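Long-range contact in SM80.1 Vicilin (Solanum melongena, PDB 5VF5), which probably serves as a seed storage protein of the 7S vicilin type, has two cupin domains and binds a copper ion in the crystal: residues V268-G273 / G311-G316. Residues are numbered along the deposited sequence; the frame is centred on the assembly and turned at random.
Sequences VMVVEG and GNLNVG
Val-270 and Gly-316 join the end of strand 265-272 to the chain leading from strand 307-313 to strand 318-321 in the C-terminal cupin beta-barrel. In this fold the chain passes here from one sheet, where 307-313 pairs with 275-281, to the other, where 318-321 lies antiparallel to 265-272; the touching parts run 112° apart. One direct hydrogen bond spans the contact: Gly-316 N donates to Val-270 O at 2.9 Å, nearly straight at 165°, with the donor out of the carbonyl plane. A second, indirect link is a water that donates to Gly-273 O and accepts from Val-315 N.

The apolar packing centres on Val-270. Its CG1, anti to the backbone N (chi1 -177°), lies 3.7 Å from Val-315 CA, while CG2 meets Leu-313 CB at 3.8 Å, the two side chains crossing at a slant. On another side of the contact, Met-269 CG rests against the backbone of Gly-316, 4.0 Å from its C, and the Met-269 side chain also touches Phe-121 and Tyr-123 of strand 120-128 in the N-terminal cupin domain.

Val-271 and Glu-272 form a classic beta bulge opposite Arg-338, whose NE makes a salt bridge with Glu-272 OE1; Asn-336 ND2 hydrogen-bonds the same oxygen. Past the bulge, Val-315 CG2 lies 3.7 Å from Gly-273 N. Asn-314 ND2 hydrogen-bonds Asn-274 OD1, whereas the backbone Asn-314 O lies alongside Val-270 CB, 3.2 Å away.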
ATOM      1  N   VAL A 268      -0.973   3.554  -5.540  1.00 11.03           N
ATOM      2  CA  VAL A 268      -2.344   3.669  -5.043  1.00 11.43           C
ATOM      3  C   VAL A 268      -3.070   2.358  -5.207  1.00  9.70           C
ATOM      4  O   VAL A 268      -3.104   1.850  -6.324  1.00 12.01           O
ATOM      5  CB  VAL A 268      -3.081   4.779  -5.835  1.00 14.35           C
ATOM      6  CG1 VAL A 268      -4.555   4.849  -5.472  1.00 20.05           C
ATOM      7  CG2 VAL A 268      -2.346   6.099  -5.590  1.00 17.66           C
ATOM      8  N   MET A 269      -3.577   1.779  -4.137  1.00 11.00           N
ATOM      9  CA  MET A 269      -4.437   0.550  -4.282  0.50 12.01           C
ATOM     10  C   MET A 269      -5.819   0.757  -3.793  1.00 13.04           C
ATOM     11  O   MET A 269      -6.126   1.377  -2.755  1.00 14.88           O
ATOM     12  CB  MET A 269      -3.962  -0.687  -3.526  0.50 13.75           C
ATOM     13  CG  MET A 269      -4.827  -1.950  -3.822  0.50 12.20           C
ATOM     14  SD  MET A 269      -4.246  -3.419  -3.002  0.50 13.11           S
ATOM     15  CE  MET A 269      -4.633  -3.009  -1.332  0.50 12.71           C
ATOM     16  N   VAL A 270      -6.726   0.288  -4.627  1.00 13.84           N
ATOM     17  CA  VAL A 270      -8.147   0.493  -4.386  1.00 13.67           C
ATOM     18  C   VAL A 270      -8.614  -0.507  -3.355  1.00 13.68           C
ATOM     19  O   VAL A 270      -8.353  -1.698  -3.474  1.00 15.46           O
ATOM     20  CB  VAL A 270      -8.985   0.294  -5.651  1.00 14.52           C
ATOM     21  CG1 VAL A 270     -10.444   0.581  -5.394  1.00 15.15           C
ATOM     22  CG2 VAL A 270      -8.459   1.189  -6.763  1.00 14.62           C
ATOM     23  N   VAL A 271      -9.268   0.013  -2.315  1.00 14.17           N
ATOM     24  CA  VAL A 271      -9.839  -0.813  -1.239  1.00 13.88           C
ATOM     25  C   VAL A 271     -11.356  -0.957  -1.327  1.00 15.34           C
ATOM     26  O   VAL A 271     -11.848  -1.986  -0.897  1.00 20.70           O
ATOM     27  CB  VAL A 271      -9.337  -0.447   0.143  0.50 13.38           C
ATOM     28  CG1 VAL A 271      -7.824  -0.604   0.158  0.50 15.45           C
ATOM     29  CG2 VAL A 271      -9.731   0.942   0.516  0.50 14.32           C
ATOM     30  N   GLU A 272     -12.058   0.071  -1.834  1.00 16.21           N
ATOM     31  CA  GLU A 272     -13.523   0.092  -1.941  0.70 16.43           C
ATOM     32  C   GLU A 272     -13.924   0.829  -3.180  1.00 16.27           C
ATOM     33  O   GLU A 272     -13.320   1.857  -3.481  1.00 16.02           O
ATOM     34  CB  GLU A 272     -14.189   0.800  -0.718  0.70 18.48           C
ATOM     35  CG  GLU A 272     -14.025   0.048   0.590  0.70 27.07           C
ATOM     36  CD  GLU A 272     -14.399   0.839   1.839  0.70 31.95           C
ATOM     37  OE1 GLU A 272     -15.199   1.784   1.754  0.70 34.33           O
ATOM     38  OE2 GLU A 272     -13.857   0.524   2.923  0.70 40.99           O
ATOM     39  N   GLY A 273     -14.925   0.310  -3.905  1.00 17.57           N
ATOM     40  CA  GLY A 273     -15.512   1.061  -4.984  1.00 16.56           C
ATOM     41  C   GLY A 273     -14.774   1.041  -6.296  1.00 15.52           C
ATOM     42  O   GLY A 273     -13.896   0.188  -6.531  1.00 18.87           O
ATOM     43  N   GLY A 311      -8.221   5.378 -17.508  1.00 13.39           N
ATOM     44  CA  GLY A 311      -8.713   4.080 -17.215  1.00 14.60           C
ATOM     45  C   GLY A 311      -9.735   4.052 -16.125  1.00 14.19           C
ATOM     46  O   GLY A 311     -10.195   5.093 -15.626  1.00 17.97           O
ATOM     47  N   ASN A 312     -10.039   2.834 -15.739  1.00 14.46           N
ATOM     48  CA  ASN A 312     -10.925   2.548 -14.654  1.00 15.49           C
ATOM     49  C   ASN A 312     -10.201   1.706 -13.646  1.00 15.75           C
ATOM     50  O   ASN A 312      -9.335   0.894 -13.992  1.00 19.28           O
ATOM     51  CB  ASN A 312     -12.211   1.902 -15.218  1.00 20.62           C
ATOM     52  CG  ASN A 312     -13.039   2.960 -15.989  1.00 21.04           C
ATOM     53  OD1 ASN A 312     -12.775   3.232 -17.166  1.00 30.79           O
ATOM     54  ND2 ASN A 312     -13.891   3.682 -15.271  1.00 30.04           N
ATOM     55  N   LEU A 313     -10.500   1.987 -12.385  1.00 14.45           N
ATOM     56  CA  LEU A 313      -9.947   1.281 -11.268  1.00 13.22           C
ATOM     57  C   LEU A 313     -11.000   0.566 -10.440  1.00 12.97           C
ATOM     58  O   LEU A 313     -12.033   1.156 -10.095  1.00 16.49           O
ATOM     59  CB  LEU A 313      -9.180   2.266 -10.361  1.00 13.95           C
ATOM     60  CG  LEU A 313      -7.914   2.839 -10.933  1.00 15.12           C
ATOM     61  CD1 LEU A 313      -7.461   4.020 -10.100  1.00 15.41           C
ATOM     62  CD2 LEU A 313      -6.838   1.751 -10.997  1.00 18.26           C
ATOM     63  N   ASN A 314     -10.695  -0.675 -10.088  1.00 13.48           N
ATOM     64  CA  ASN A 314     -11.552  -1.529  -9.296  1.00 13.25           C
ATOM     65  C   ASN A 314     -10.793  -1.998  -8.065  1.00 12.63           C
ATOM     66  O   ASN A 314      -9.553  -1.882  -7.977  1.00 12.25           O
ATOM     67  CB  ASN A 314     -11.899  -2.813 -10.084  1.00 16.98           C
ATOM     68  CG  ASN A 314     -12.372  -2.544 -11.459  1.00 19.72           C
ATOM     69  OD1 ASN A 314     -11.940  -3.225 -12.421  1.00 24.10           O
ATOM     70  ND2 ASN A 314     -13.269  -1.591 -11.595  1.00 23.42           N
ATOM     71  N   VAL A 315     -11.533  -2.584  -7.139  1.00 14.98           N
ATOM     72  CA  VAL A 315     -10.947  -3.086  -5.905  1.00 13.68           C
ATOM     73  C   VAL A 315      -9.748  -4.008  -6.195  1.00 13.54           C
ATOM     74  O   VAL A 315      -9.834  -4.912  -7.012  1.00 16.07           O
ATOM     75  CB  VAL A 315     -11.990  -3.776  -5.017  1.00 16.27           C
ATOM     76  CG1 VAL A 315     -11.317  -4.516  -3.866  1.00 17.12           C
ATOM     77  CG2 VAL A 315     -12.985  -2.773  -4.484  1.00 17.76           C
ATOM     78  N   GLY A 316      -8.624  -3.716  -5.535  1.00 11.99           N
ATOM     79  CA  GLY A 316      -7.395  -4.505  -5.650  1.00 14.10           C
ATOM     80  C   GLY A 316      -6.455  -4.065  -6.776  1.00 11.48           C
ATOM     81  O   GLY A 316      -5.322  -4.530  -6.847  1.00 13.67           O
TER
HETATM   82  O   HOH W   1     -14.382  -2.526  -7.604  1.00 20.88           O